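Local coordinates for protein glycerol kinase, putative (Plasmodium falciparum, PDB 2W40) that probably transfers a phosphate from ATP to glycerol, giving sn-glycerol 3-phosphate, at residues S8-T13 / Y440-S445; Q14-F19 / L33-K38; I50-N55 / T169-N174; T82-T87 / G165-W170. All coordinates share one frame; numbering follows the deposited sequence.

Contact 1 (S8-T13 / Y440-S445)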
loop_
_atom_site.group_PDB
_atom_site.type_symbol
_atom_site.label_atom_id
_atom_site.label_comp_id
_atom_site.label_asym_id
_atom_site.label_seq_id
_atom_site.Cartn_x
_atom_site.Cartn_y
_atom_site.Cartn_z
ATOM N N SER C 8 -22.907 -26.886 17.978
ATOM C CA SER C 8 -22.108 -25.759 18.462
ATOM C C SER C 8 -22.214 -24.650 17.404
ATOM O O SER C 8 -21.834 -24.919 16.231
ATOM C CB SER C 8 -20.648 -26.174 18.741
ATOM O OG SER C 8 -19.911 -25.036 19.127
ATOM N N ILE C 9 -22.761 -23.462 17.792
ATOM C CA ILE C 9 -22.897 -22.355 16.856
ATOM C C ILE C 9 -21.731 -21.392 17.177
ATOM O O ILE C 9 -21.583 -20.940 18.346
ATOM C CB ILE C 9 -24.236 -21.618 17.047
ATOM C CG1 ILE C 9 -25.406 -22.604 16.707
ATOM C CG2 ILE C 9 -24.164 -20.260 16.276
ATOM C CD1 ILE C 9 -26.748 -22.118 17.231
ATOM N N ASP C 10 -20.941 -21.024 16.145
ATOM C CA ASP C 10 -19.893 -19.990 16.294
ATOM C C ASP C 10 -20.261 -18.835 15.340
ATOM O O ASP C 10 -20.152 -18.933 14.144
ATOM C CB ASP C 10 -18.539 -20.605 15.973
ATOM C CG ASP C 10 -17.396 -19.655 15.937
ATOM O OD1 ASP C 10 -17.544 -18.507 16.367
ATOM O OD2 ASP C 10 -16.257 -20.121 15.493
ATOM N N GLN C 11 -20.863 -17.812 15.880
ATOM C CA GLN C 11 -21.278 -16.653 15.156
ATOM C C GLN C 11 -20.060 -15.714 15.178
ATOM O O GLN C 11 -19.827 -14.987 16.152
ATOM C CB GLN C 11 -22.549 -16.019 15.790
ATOM C CG GLN C 11 -23.330 -15.089 14.871
ATOM C CD GLN C 11 -22.436 -13.997 14.258
ATOM O OE1 GLN C 11 -22.067 -13.037 14.923
ATOM N NE2 GLN C 11 -21.942 -14.269 13.036
ATOM N N SER C 12 -19.236 -15.849 14.158
ATOM C CA SER C 12 -17.944 -15.198 14.096
ATOM C C SER C 12 -18.035 -13.861 13.382
ATOM O O SER C 12 -19.100 -13.431 12.899
ATOM C CB SER C 12 -16.917 -16.177 13.472
ATOM O OG SER C 12 -15.609 -15.722 13.672
ATOM N N THR C 13 -16.906 -13.151 13.349
ATOM C CA THR C 13 -16.941 -11.758 12.761
ATOM C C THR C 13 -17.321 -11.799 11.299
ATOM O O THR C 13 -18.127 -10.977 10.867
ATOM C CB THR C 13 -15.597 -11.080 12.905
ATOM O OG1 THR C 13 -15.234 -11.102 14.306
ATOM C CG2 THR C 13 -15.675 -9.613 12.531
ATOM N N TYR C 440 -7.246 -29.984 16.453
ATOM C CA TYR C 440 -8.528 -29.355 16.083
ATOM C C TYR C 440 -8.260 -27.933 15.547
ATOM O O TYR C 440 -7.722 -27.237 16.298
ATOM C CB TYR C 440 -9.271 -29.226 17.426
ATOM C CG TYR C 440 -9.502 -30.506 18.277
ATOM C CD1 TYR C 440 -10.635 -31.343 18.005
ATOM C CD2 TYR C 440 -8.684 -30.850 19.373
ATOM C CE1 TYR C 440 -10.940 -32.526 18.782
ATOM C CE2 TYR C 440 -8.923 -32.066 20.128
ATOM C CZ TYR C 440 -10.080 -32.877 19.841
ATOM O OH TYR C 440 -10.438 -34.032 20.517
ATOM N N LYS C 441 -8.530 -27.422 14.330
ATOM C CA LYS C 441 -8.333 -25.856 14.128
ATOM C C LYS C 441 -9.500 -24.990 14.715
ATOM O O LYS C 441 -9.274 -23.822 15.398
ATOM C CB LYS C 441 -8.071 -25.424 12.690
ATOM N N GLU C 442 -10.705 -25.593 14.544
ATOM C CA GLU C 442 -11.988 -24.961 15.050
ATOM C C GLU C 442 -12.166 -25.123 16.543
ATOM O O GLU C 442 -13.247 -25.463 17.011
ATOM C CB GLU C 442 -13.241 -25.385 14.283
ATOM C CG GLU C 442 -13.217 -25.026 12.786
ATOM C CD GLU C 442 -13.389 -23.517 12.451
ATOM O OE1 GLU C 442 -13.621 -22.641 13.340
ATOM O OE2 GLU C 442 -13.359 -23.221 11.220
ATOM N N VAL C 443 -11.148 -24.721 17.317
ATOM C CA VAL C 443 -11.184 -24.950 18.770
ATOM C C VAL C 443 -12.249 -24.041 19.439
ATOM O O VAL C 443 -12.770 -24.393 20.539
ATOM C CB VAL C 443 -9.835 -24.795 19.518
ATOM C CG1 VAL C 443 -8.756 -25.728 18.936
ATOM C CG2 VAL C 443 -9.298 -23.406 19.442
ATOM N N THR C 444 -12.581 -22.900 18.798
ATOM C CA THR C 444 -13.712 -22.088 19.333
ATOM C C THR C 444 -15.023 -22.857 19.463
ATOM O O THR C 444 -15.660 -22.889 20.530
ATOM C CB THR C 444 -13.896 -20.843 18.463
ATOM O OG1 THR C 444 -12.697 -20.035 18.636
ATOM C CG2 THR C 444 -15.143 -20.051 18.903
ATOM N N SER C 445 -15.476 -23.472 18.356
ATOM C CA SER C 445 -16.711 -24.284 18.384
ATOM C C SER C 445 -16.593 -25.470 19.339
ATOM O O SER C 445 -17.568 -25.857 19.952
ATOM C CB SER C 445 -17.063 -24.742 17.001
ATOM O OG SER C 445 -16.130 -25.702 16.489
HETATM O O HOH W 1 -14.974 -22.565 15.520
#
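Ser8 and Ser445 bring the two backbones closest, their CA atoms 5.6 Å apart. Residues 8-11 end a strand, and Val443 begins helix 443-455, with Glu442 as its N-cap residue. Ser8 OG donates to Ser445 O (2.6 Å), in the carbonyl plane and on a lone pair. Its hydroxyl lies trans to the backbone N (chi1 177°), which sends it across to the helix. The Asp10 carboxylate crosses the Thr444 side chain at about a right angle, with OD2 3.6 Å from Thr444 CG2. One water bridges two carboxylates. It donates to Asp10 OD2 (2.8 Å) and Glu442 OE1 (2.6 Å), and accepts from Ser445 N. Ser445 OG donates back to Glu442 O (2.9 Å) and is also bonded to Tyr21. Gly416, which binds ADP in another crystal of this protein, is about 7 Å from the Glu442 side chain. This buried seam joins the N-terminal and C-terminal actin-like domains of an FGGY kinase.

Contact 2 (Q14-F19 / L33-K38)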
loop_
_atom_site.group_PDB
_atom_site.type_symbol
_atom_site.label_atom_id
_atom_site.label_comp_id
_atom_site.label_asym_id
_atom_site.label_seq_id
_atom_site.Cartn_x
_atom_site.Cartn_y
_atom_site.Cartn_z
ATOM N N GLN C 14 -16.691 -12.668 10.506
ATOM C CA GLN C 14 -16.884 -12.678 9.023
ATOM C C GLN C 14 -17.950 -13.643 8.494
ATOM O O GLN C 14 -18.347 -13.543 7.360
ATOM C CB GLN C 14 -15.537 -12.918 8.320
ATOM C CG GLN C 14 -14.496 -11.788 8.602
ATOM C CD GLN C 14 -13.159 -12.080 8.097
ATOM O OE1 GLN C 14 -12.294 -12.546 8.838
ATOM N NE2 GLN C 14 -12.977 -11.877 6.824
ATOM N N SER C 15 -18.297 -14.647 9.332
ATOM C CA SER C 15 -19.218 -15.691 8.961
ATOM C C SER C 15 -19.814 -16.342 10.210
ATOM O O SER C 15 -19.389 -16.142 11.315
ATOM C CB SER C 15 -18.565 -16.761 8.088
ATOM O OG SER C 15 -17.692 -17.605 8.854
ATOM N N THR C 16 -20.894 -17.065 9.967
ATOM C CA THR C 16 -21.584 -17.849 10.965
ATOM C C THR C 16 -21.270 -19.296 10.586
ATOM O O THR C 16 -21.478 -19.684 9.419
ATOM C CB THR C 16 -23.102 -17.558 10.952
ATOM O OG1 THR C 16 -23.352 -16.145 11.206
ATOM C CG2 THR C 16 -23.837 -18.441 11.987
ATOM N N LYS C 17 -20.877 -20.054 11.598
ATOM C CA LYS C 17 -20.451 -21.459 11.476
ATOM C C LYS C 17 -21.379 -22.297 12.397
ATOM O O LYS C 17 -21.687 -21.916 13.567
ATOM C CB LYS C 17 -19.001 -21.618 11.951
ATOM C CG LYS C 17 -18.044 -20.674 11.299
ATOM C CD LYS C 17 -16.687 -20.656 11.894
ATOM C CE LYS C 17 -15.901 -19.542 11.269
ATOM N NZ LYS C 17 -14.445 -19.785 11.491
ATOM N N VAL C 18 -21.766 -23.449 11.844
ATOM C CA VAL C 18 -22.439 -24.512 12.634
ATOM C C VAL C 18 -21.618 -25.793 12.568
ATOM O O VAL C 18 -21.064 -26.139 11.507
ATOM C CB VAL C 18 -23.907 -24.754 12.235
ATOM C CG1 VAL C 18 -24.848 -23.486 12.383
ATOM C CG2 VAL C 18 -24.044 -25.320 10.764
ATOM N N PHE C 19 -21.462 -26.406 13.742
ATOM C CA PHE C 19 -20.717 -27.644 13.946
ATOM C C PHE C 19 -21.564 -28.592 14.686
ATOM O O PHE C 19 -22.115 -28.261 15.742
ATOM C CB PHE C 19 -19.452 -27.426 14.713
ATOM C CG PHE C 19 -18.496 -26.534 14.013
ATOM C CD1 PHE C 19 -17.508 -27.038 13.241
ATOM C CD2 PHE C 19 -18.585 -25.181 14.163
ATOM C CE1 PHE C 19 -16.615 -26.245 12.636
ATOM C CE2 PHE C 19 -17.724 -24.382 13.549
ATOM C CZ PHE C 19 -16.723 -24.927 12.744
ATOM N N LEU C 33 -21.674 -19.597 6.434
ATOM C CA LEU C 33 -22.123 -18.598 5.518
ATOM C C LEU C 33 -21.528 -17.323 5.955
ATOM O O LEU C 33 -21.636 -16.920 7.084
ATOM C CB LEU C 33 -23.657 -18.517 5.473
ATOM C CG LEU C 33 -24.491 -19.593 4.826
ATOM C CD1 LEU C 33 -26.022 -19.337 5.174
ATOM C CD2 LEU C 33 -24.186 -19.514 3.278
ATOM N N ASN C 34 -20.952 -16.603 4.992
ATOM C CA ASN C 34 -20.490 -15.240 5.253
ATOM C C ASN C 34 -21.665 -14.299 5.379
ATOM O O ASN C 34 -22.759 -14.545 4.869
ATOM C CB ASN C 34 -19.623 -14.753 4.077
ATOM C CG ASN C 34 -18.334 -15.482 3.940
ATOM O OD1 ASN C 34 -17.806 -16.134 4.872
ATOM N ND2 ASN C 34 -17.818 -15.464 2.679
ATOM N N HIS C 35 -21.413 -13.157 6.048
ATOM C CA HIS C 35 -22.375 -12.071 6.062
ATOM C C HIS C 35 -21.532 -10.777 5.761
ATOM O O HIS C 35 -20.267 -10.761 5.876
ATOM C CB HIS C 35 -23.136 -11.938 7.372
ATOM C CG HIS C 35 -22.257 -11.811 8.576
ATOM N ND1 HIS C 35 -21.704 -12.899 9.215
ATOM C CD2 HIS C 35 -21.888 -10.726 9.278
ATOM C CE1 HIS C 35 -20.932 -12.471 10.205
ATOM N NE2 HIS C 35 -21.023 -11.151 10.270
ATOM N N GLU C 36 -22.231 -9.740 5.307
ATOM C CA GLU C 36 -21.587 -8.509 4.831
ATOM C C GLU C 36 -20.834 -7.823 5.941
ATOM O O GLU C 36 -21.377 -7.612 7.002
ATOM C CB GLU C 36 -22.618 -7.563 4.238
ATOM C CG GLU C 36 -21.993 -6.505 3.458
ATOM C CD GLU C 36 -22.925 -5.436 2.985
ATOM O OE1 GLU C 36 -24.155 -5.519 3.250
ATOM O OE2 GLU C 36 -22.453 -4.461 2.322
ATOM N N GLN C 37 -19.583 -7.431 5.642
ATOM C CA GLN C 37 -18.802 -6.584 6.567
ATOM C C GLN C 37 -18.987 -5.158 6.013
ATOM O O GLN C 37 -18.394 -4.812 4.995
ATOM C CB GLN C 37 -17.302 -6.970 6.540
ATOM C CG GLN C 37 -17.049 -8.484 6.725
ATOM C CD GLN C 37 -17.608 -8.969 8.058
ATOM O OE1 GLN C 37 -17.095 -8.550 9.086
ATOM N NE2 GLN C 37 -18.654 -9.841 8.057
ATOM N N LYS C 38 -19.876 -4.407 6.626
ATOM C CA LYS C 38 -20.202 -3.094 6.140
ATOM C C LYS C 38 -19.229 -2.046 6.698
ATOM O O LYS C 38 -19.268 -1.697 7.908
ATOM C CB LYS C 38 -21.592 -2.734 6.552
ATOM C CG LYS C 38 -22.691 -3.661 6.120
ATOM C CD LYS C 38 -24.040 -3.373 6.839
ATOM C CE LYS C 38 -25.133 -4.326 6.503
ATOM N NZ LYS C 38 -25.749 -3.978 5.224
HETATM O O HOH W 2 -17.541 -12.058 5.220
HETATM O O HOH W 3 -23.269 -15.111 8.623
#
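This contact is the open end of a beta hairpin, where Ser15 and Thr16 pair with Asn34 and Leu33. Strands 15-21 and 27-34 form it, and strand 27-34 is the outermost strand on that side of a six-stranded mixed sheet. Thr16 and Leu33 are an antiparallel hydrogen-bonded pair. Thr16 N meets Leu33 O at 3.0 Å, and Leu33 N meets Thr16 O at 3.0 Å. Ser15 and Asn34 form the next, non-hydrogen-bonded pair, and Ser15 CB sits 3.4 Å from Asn34 OD1. Beyond it the pairing weakens: the His35 N to Gln14 O bond is weak (3.4 Å). His35 CG lies between its backbone N and carbonyl carbon (chi1 55°), which carries CE1 to 3.5 Å from Ser15 N. One water links Thr16 OG1, Leu33 O and His35 ND1, and Gln11 NE2 also bonds Thr16 OG1. Another donates to Gln14 O and His35 O. Gln37 folds back at chi2 (-60°), so that NE2 donates to His35 O (2.9 Å) and lies 3.5 Å from Gln14 CA. Its OE1 is held by Tyr45 and His47. Gln14 OE1 bonds Thr270, an ADP-binding residue. Paired strand bonds thus give way to waters and side-chain amides as the hairpin opens. Waters and the Gln37 amide satisfy the carbonyls, while Gln14 links the hairpin to the ADP site.

Contact 3 (I50-N55 / T169-N174)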
loop_
_atom_site.group_PDB
_atom_site.type_symbol
_atom_site.label_atom_id
_atom_site.label_comp_id
_atom_site.label_asym_id
_atom_site.label_seq_id
_atom_site.Cartn_x
_atom_site.Cartn_y
_atom_site.Cartn_z
ATOM N N ILE C 50 -30.186 -9.176 11.129
ATOM C CA ILE C 50 -31.161 -10.029 10.557
ATOM C C ILE C 50 -30.496 -10.959 9.551
ATOM O O ILE C 50 -30.785 -12.188 9.515
ATOM C CB ILE C 50 -32.345 -9.198 10.001
ATOM C CG1 ILE C 50 -33.027 -8.502 11.193
ATOM C CG2 ILE C 50 -33.276 -10.092 9.174
ATOM C CD1 ILE C 50 -34.014 -7.485 10.753
ATOM N N GLU C 51 -29.505 -10.459 8.821
ATOM C CA GLU C 51 -28.742 -11.332 7.908
ATOM C C GLU C 51 -28.079 -12.422 8.714
ATOM O O GLU C 51 -28.061 -13.571 8.276
ATOM C CB GLU C 51 -27.735 -10.555 7.113
ATOM C CG GLU C 51 -26.919 -11.323 6.102
ATOM C CD GLU C 51 -25.787 -10.543 5.463
ATOM O OE1 GLU C 51 -25.480 -9.382 5.858
ATOM O OE2 GLU C 51 -25.142 -11.170 4.572
ATOM N N ILE C 52 -27.429 -12.074 9.820
ATOM C CA ILE C 52 -26.854 -13.102 10.635
ATOM C C ILE C 52 -27.892 -14.179 11.050
ATOM O O ILE C 52 -27.570 -15.383 11.023
ATOM C CB ILE C 52 -26.154 -12.455 11.864
ATOM C CG1 ILE C 52 -24.901 -11.695 11.364
ATOM C CG2 ILE C 52 -25.786 -13.579 12.948
ATOM C CD1 ILE C 52 -24.239 -10.873 12.453
ATOM N N MET C 53 -29.038 -13.762 11.587
ATOM C CA MET C 53 -30.018 -14.748 11.982
ATOM C C MET C 53 -30.502 -15.624 10.822
ATOM O O MET C 53 -30.676 -16.867 10.988
ATOM C CB MET C 53 -31.214 -14.116 12.651
ATOM C CG MET C 53 -30.970 -13.605 13.991
ATOM S SD MET C 53 -30.265 -14.780 15.210
ATOM C CE MET C 53 -31.205 -16.204 15.203
ATOM N N THR C 54 -30.812 -14.988 9.690
ATOM C CA THR C 54 -31.273 -15.747 8.542
ATOM C C THR C 54 -30.238 -16.817 8.171
ATOM O O THR C 54 -30.564 -17.989 7.913
ATOM C CB THR C 54 -31.533 -14.782 7.389
ATOM O OG1 THR C 54 -32.613 -13.908 7.821
ATOM C CG2 THR C 54 -31.910 -15.586 6.124
ATOM N N ASN C 55 -28.990 -16.404 8.123
ATOM C CA ASN C 55 -27.898 -17.337 7.800
ATOM C C ASN C 55 -27.838 -18.479 8.824
ATOM O O ASN C 55 -27.711 -19.650 8.466
ATOM C CB ASN C 55 -26.577 -16.603 7.795
ATOM C CG ASN C 55 -26.373 -15.765 6.561
ATOM O OD1 ASN C 55 -27.238 -15.789 5.642
ATOM N ND2 ASN C 55 -25.327 -14.984 6.557
ATOM N N THR C 169 -26.459 -12.745 23.206
ATOM C CA THR C 169 -27.778 -12.323 23.652
ATOM C C THR C 169 -28.792 -12.269 22.499
ATOM O O THR C 169 -29.975 -12.705 22.631
ATOM C CB THR C 169 -27.676 -11.002 24.403
ATOM O OG1 THR C 169 -26.715 -11.142 25.435
ATOM C CG2 THR C 169 -29.076 -10.607 25.026
ATOM N N TRP C 170 -28.333 -11.745 21.356
ATOM C CA TRP C 170 -29.149 -11.620 20.165
ATOM C C TRP C 170 -29.598 -13.073 19.685
ATOM O O TRP C 170 -30.782 -13.318 19.378
ATOM C CB TRP C 170 -28.368 -10.862 19.112
ATOM C CG TRP C 170 -28.999 -10.713 17.768
ATOM C CD1 TRP C 170 -28.507 -11.200 16.577
ATOM C CD2 TRP C 170 -30.262 -10.073 17.445
ATOM N NE1 TRP C 170 -29.364 -10.864 15.527
ATOM C CE2 TRP C 170 -30.456 -10.210 16.025
ATOM C CE3 TRP C 170 -31.242 -9.438 18.222
ATOM C CZ2 TRP C 170 -31.561 -9.664 15.353
ATOM C CZ3 TRP C 170 -32.337 -8.903 17.579
ATOM C CH2 TRP C 170 -32.504 -9.008 16.146
ATOM N N LEU C 171 -28.651 -13.960 19.566
ATOM C CA LEU C 171 -28.954 -15.303 19.098
ATOM C C LEU C 171 -29.926 -16.005 20.032
ATOM O O LEU C 171 -30.877 -16.629 19.606
ATOM C CB LEU C 171 -27.640 -16.081 18.920
ATOM C CG LEU C 171 -26.913 -16.027 17.614
ATOM C CD1 LEU C 171 -26.883 -14.674 16.922
ATOM C CD2 LEU C 171 -25.575 -16.789 17.621
ATOM N N ILE C 172 -29.690 -15.938 21.333
ATOM C CA ILE C 172 -30.525 -16.641 22.302
ATOM C C ILE C 172 -31.934 -16.020 22.311
ATOM O O ILE C 172 -32.946 -16.742 22.274
ATOM C CB ILE C 172 -29.864 -16.577 23.745
ATOM C CG1 ILE C 172 -28.514 -17.405 23.799
ATOM C CG2 ILE C 172 -30.918 -16.966 24.814
ATOM C CD1 ILE C 172 -27.739 -17.118 25.141
ATOM N N PHE C 173 -32.008 -14.694 22.229
ATOM C CA PHE C 173 -33.300 -14.000 22.184
ATOM C C PHE C 173 -34.115 -14.478 20.998
ATOM O O PHE C 173 -35.309 -14.794 21.152
ATOM C CB PHE C 173 -33.029 -12.514 22.108
ATOM C CG PHE C 173 -34.233 -11.675 22.006
ATOM C CD1 PHE C 173 -34.793 -11.164 23.175
ATOM C CD2 PHE C 173 -34.861 -11.503 20.761
ATOM C CE1 PHE C 173 -35.968 -10.401 23.086
ATOM C CE2 PHE C 173 -36.028 -10.652 20.674
ATOM C CZ PHE C 173 -36.544 -10.122 21.831
ATOM N N ASN C 174 -33.514 -14.576 19.831
ATOM C CA ASN C 174 -34.264 -15.011 18.687
ATOM C C ASN C 174 -34.618 -16.475 18.739
ATOM O O ASN C 174 -35.721 -16.862 18.454
ATOM C CB ASN C 174 -33.527 -14.660 17.407
ATOM C CG ASN C 174 -33.566 -13.203 17.092
ATOM O OD1 ASN C 174 -32.593 -12.465 17.247
ATOM N ND2 ASN C 174 -34.644 -12.780 16.563
#
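Met53 is the centre of this helix-helix contact and touches three residues of segment 169-174. Its CG lies 3.5 Å from Trp170 NE1. Its sulfur stands obliquely to the indole, 4.5 Å from the centroid of the five-membered ring and 33° off the normal, a Met-aromatic contact. SD also meets Leu171 CD1 (3.8 Å), and the methyl CE reaches Asn174 CB (3.6 Å). Bends at chi2 (-55°) and chi3 curl the thioether so that SD and CE lie against Leu171 and Asn174. Alongside, Ile52 CG2 approaches Leu171 CD1 at 4.3 Å. Further out, the Trp170 NE1 hydrogen bond to Pro49 O ties the indole to the start of helix 49-70. Trp91 meets the indole edge-to-face. Leu171 also rests on Ile9 and Gln11 of strand 3-11. The axes of the two short segments come within 11.0 Å and are inclined at -58°. Two crossed helices, both touching the central strand 3-11, belong to the layered alpha/beta core of an actin-like N-terminal domain.

Contact 4 (T82-T87 / G165-W170)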
loop_
_atom_site.group_PDB
_atom_site.type_symbol
_atom_site.label_atom_id
_atom_site.label_comp_id
_atom_site.label_asym_id
_atom_site.label_seq_id
_atom_site.Cartn_x
_atom_site.Cartn_y
_atom_site.Cartn_z
ATOM N N THR C 82 -21.298 -19.602 20.826
ATOM C CA THR C 82 -20.159 -18.731 20.998
ATOM C C THR C 82 -20.120 -17.714 19.903
ATOM O O THR C 82 -20.767 -17.895 18.867
ATOM C CB THR C 82 -18.848 -19.593 21.126
ATOM O OG1 THR C 82 -17.814 -18.764 21.611
ATOM C CG2 THR C 82 -18.474 -20.298 19.833
ATOM N N ASN C 83 -19.413 -16.627 20.135
ATOM C CA ASN C 83 -19.622 -15.458 19.269
ATOM C C ASN C 83 -18.523 -14.449 19.343
ATOM O O ASN C 83 -17.837 -14.340 20.346
ATOM C CB ASN C 83 -20.876 -14.709 19.791
ATOM C CG ASN C 83 -20.714 -14.290 21.278
ATOM O OD1 ASN C 83 -20.773 -15.155 22.185
ATOM N ND2 ASN C 83 -20.605 -12.913 21.552
ATOM N N GLN C 84 -18.355 -13.721 18.245
ATOM C CA GLN C 84 -17.571 -12.511 18.198
ATOM C C GLN C 84 -18.059 -11.608 19.370
ATOM O O GLN C 84 -19.289 -11.367 19.528
ATOM C CB GLN C 84 -17.820 -11.798 16.850
ATOM C CG GLN C 84 -19.265 -11.610 16.450
ATOM C CD GLN C 84 -19.524 -10.470 15.454
ATOM O OE1 GLN C 84 -18.817 -9.460 15.455
ATOM N NE2 GLN C 84 -20.600 -10.601 14.682
ATOM N N ARG C 85 -17.118 -11.167 20.177
ATOM C CA ARG C 85 -17.393 -10.414 21.374
ATOM C C ARG C 85 -17.548 -8.890 20.996
ATOM O O ARG C 85 -17.222 -8.525 19.851
ATOM C CB ARG C 85 -16.302 -10.643 22.361
ATOM C CG ARG C 85 -16.142 -12.128 22.770
ATOM C CD ARG C 85 -14.857 -12.443 23.618
ATOM N NE ARG C 85 -13.719 -12.021 22.840
ATOM C CZ ARG C 85 -12.493 -11.827 23.328
ATOM N NH1 ARG C 85 -12.214 -12.167 24.586
ATOM N NH2 ARG C 85 -11.568 -11.230 22.591
ATOM N N GLU C 86 -17.956 -8.068 21.983
ATOM C CA GLU C 86 -18.001 -6.608 21.964
ATOM C C GLU C 86 -19.062 -6.025 21.011
ATOM O O GLU C 86 -19.688 -5.042 21.306
ATOM C CB GLU C 86 -16.667 -5.967 21.701
ATOM C CG GLU C 86 -15.563 -6.261 22.737
ATOM C CD GLU C 86 -14.706 -7.483 22.412
ATOM O OE1 GLU C 86 -14.703 -7.943 21.241
ATOM O OE2 GLU C 86 -13.989 -7.987 23.318
ATOM N N THR C 87 -19.193 -6.637 19.860
ATOM C CA THR C 87 -20.187 -6.262 18.862
ATOM C C THR C 87 -21.528 -6.159 19.599
ATOM O O THR C 87 -21.890 -7.015 20.394
ATOM C CB THR C 87 -20.251 -7.336 17.793
ATOM O OG1 THR C 87 -18.979 -7.349 17.119
ATOM C CG2 THR C 87 -21.406 -7.058 16.787
ATOM N N GLY C 165 -27.733 -5.840 23.729
ATOM C CA GLY C 165 -27.098 -7.153 23.756
ATOM C C GLY C 165 -25.909 -7.360 22.855
ATOM O O GLY C 165 -25.831 -6.815 21.748
ATOM N N ASN C 166 -24.991 -8.188 23.344
ATOM C CA ASN C 166 -24.003 -8.717 22.479
ATOM C C ASN C 166 -24.573 -9.817 21.542
ATOM O O ASN C 166 -25.708 -10.168 21.644
ATOM C CB ASN C 166 -22.813 -9.199 23.244
ATOM C CG ASN C 166 -22.009 -8.091 24.016
ATOM O OD1 ASN C 166 -21.678 -8.319 25.204
ATOM N ND2 ASN C 166 -21.695 -6.933 23.393
ATOM N N ILE C 167 -23.759 -10.403 20.677
ATOM C CA ILE C 167 -24.276 -11.304 19.661
ATOM C C ILE C 167 -24.881 -12.581 20.305
ATOM O O ILE C 167 -25.857 -13.108 19.869
ATOM C CB ILE C 167 -23.179 -11.657 18.649
ATOM C CG1 ILE C 167 -22.852 -10.447 17.758
ATOM C CG2 ILE C 167 -23.506 -12.958 17.819
ATOM C CD1 ILE C 167 -23.909 -10.208 16.684
ATOM N N ASN C 168 -24.269 -13.021 21.414
ATOM C CA ASN C 168 -24.823 -14.151 22.119
ATOM C C ASN C 168 -26.228 -13.940 22.597
ATOM O O ASN C 168 -27.103 -14.786 22.394
ATOM C CB ASN C 168 -23.997 -14.559 23.315
ATOM C CG ASN C 168 -23.807 -13.470 24.328
ATOM O OD1 ASN C 168 -23.466 -12.324 23.952
ATOM N ND2 ASN C 168 -23.893 -13.820 25.613
ATOM N N THR C 169 -26.459 -12.745 23.206
ATOM C CA THR C 169 -27.778 -12.323 23.652
ATOM C C THR C 169 -28.792 -12.269 22.499
ATOM O O THR C 169 -29.975 -12.705 22.631
ATOM C CB THR C 169 -27.676 -11.002 24.403
ATOM O OG1 THR C 169 -26.715 -11.142 25.435
ATOM C CG2 THR C 169 -29.076 -10.607 25.026
ATOM N N TRP C 170 -28.333 -11.745 21.356
ATOM C CA TRP C 170 -29.149 -11.620 20.165
ATOM C C TRP C 170 -29.598 -13.073 19.685
ATOM O O TRP C 170 -30.782 -13.318 19.378
ATOM C CB TRP C 170 -28.368 -10.862 19.112
ATOM C CG TRP C 170 -28.999 -10.713 17.768
ATOM C CD1 TRP C 170 -28.507 -11.200 16.577
ATOM C CD2 TRP C 170 -30.262 -10.073 17.445
ATOM N NE1 TRP C 170 -29.364 -10.864 15.527
ATOM C CE2 TRP C 170 -30.456 -10.210 16.025
ATOM C CE3 TRP C 170 -31.242 -9.438 18.222
ATOM C CZ2 TRP C 170 -31.561 -9.664 15.353
ATOM C CZ3 TRP C 170 -32.337 -8.903 17.579
ATOM C CH2 TRP C 170 -32.504 -9.008 16.146
HETATM O O HOH W 4 -20.976 -9.607 20.630
#
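Here the loop that holds the bound glycerol, following strand 74-83, rests on the start of helix 167-176, with Ile167 and Asn83 making much of the contact. Glycerol is hydrogen-bonded by Arg85 N and Glu86 OE1, and Glu86 OE2 forms a salt bridge with Arg189. Thr87 N returns to Arg85 O, which closes a tight turn centred on Glu86. Asn166 ND2 donates to Thr87 O (3.0 Å, 156° at the hydrogen). It comes from above the carbonyl plane, and Ser139 OG is its second partner. A water bridges the two segments. It accepts from Ile167 N (2.9 Å), and donates to Gln84 O (2.7 Å) and Thr87 O (2.8 Å). Ile167 is the apolar wedge: CG1 lies 3.8 Å from Thr87 CG2 and equally close to Gln84 NE2, while CG2 presses on Asn83 CB. Asn83 and Asn168 have nearly parallel amide planes (10° apart), and Asn168 ND2 is bonded to Thr182 OG1. Asn83 CG sits between the backbone N and the carbonyl carbon (chi1 58°), which sets ND2 near Gln84 O (2.9 Å), to which it donates. ND2 also bonds Asn186. Thr87 OG1 donates to Gln84 OE1, while Gln84 NE2 is bonded to Gln11. Thr87 O is thus gripped by Asn166 and the water, and Gln84 O by the same water and Asn83. This is consistent with a second shell that positions the glycerol-binding loop of an FGGY kinase.

How the contacts relate
Contacts 1, 2 and 4 use strands of the N-terminal sheet, and contact 3 packs two helices beside it. Only contact 1 has a segment in the C-terminal domain. Its strand 3-11 pairs with strand 15-21 of contact 2 and strand 74-83 of contact 4. Contacts 3 and 4 share Thr169 and Trp170 on helix 167-176, one against another helix and the other against a loop. Contacts 1, 3 and 4 are buried, while contact 2 is partly open at the sheet's margin. Chemistry follows place. Contact 3 is largely apolar, contact 2 rests on backbone pairing and waters, and contacts 1 and 4 combine a bridging water with one direct hydrogen bond. Gln11 touches Ile52 and Leu171 of contact 3.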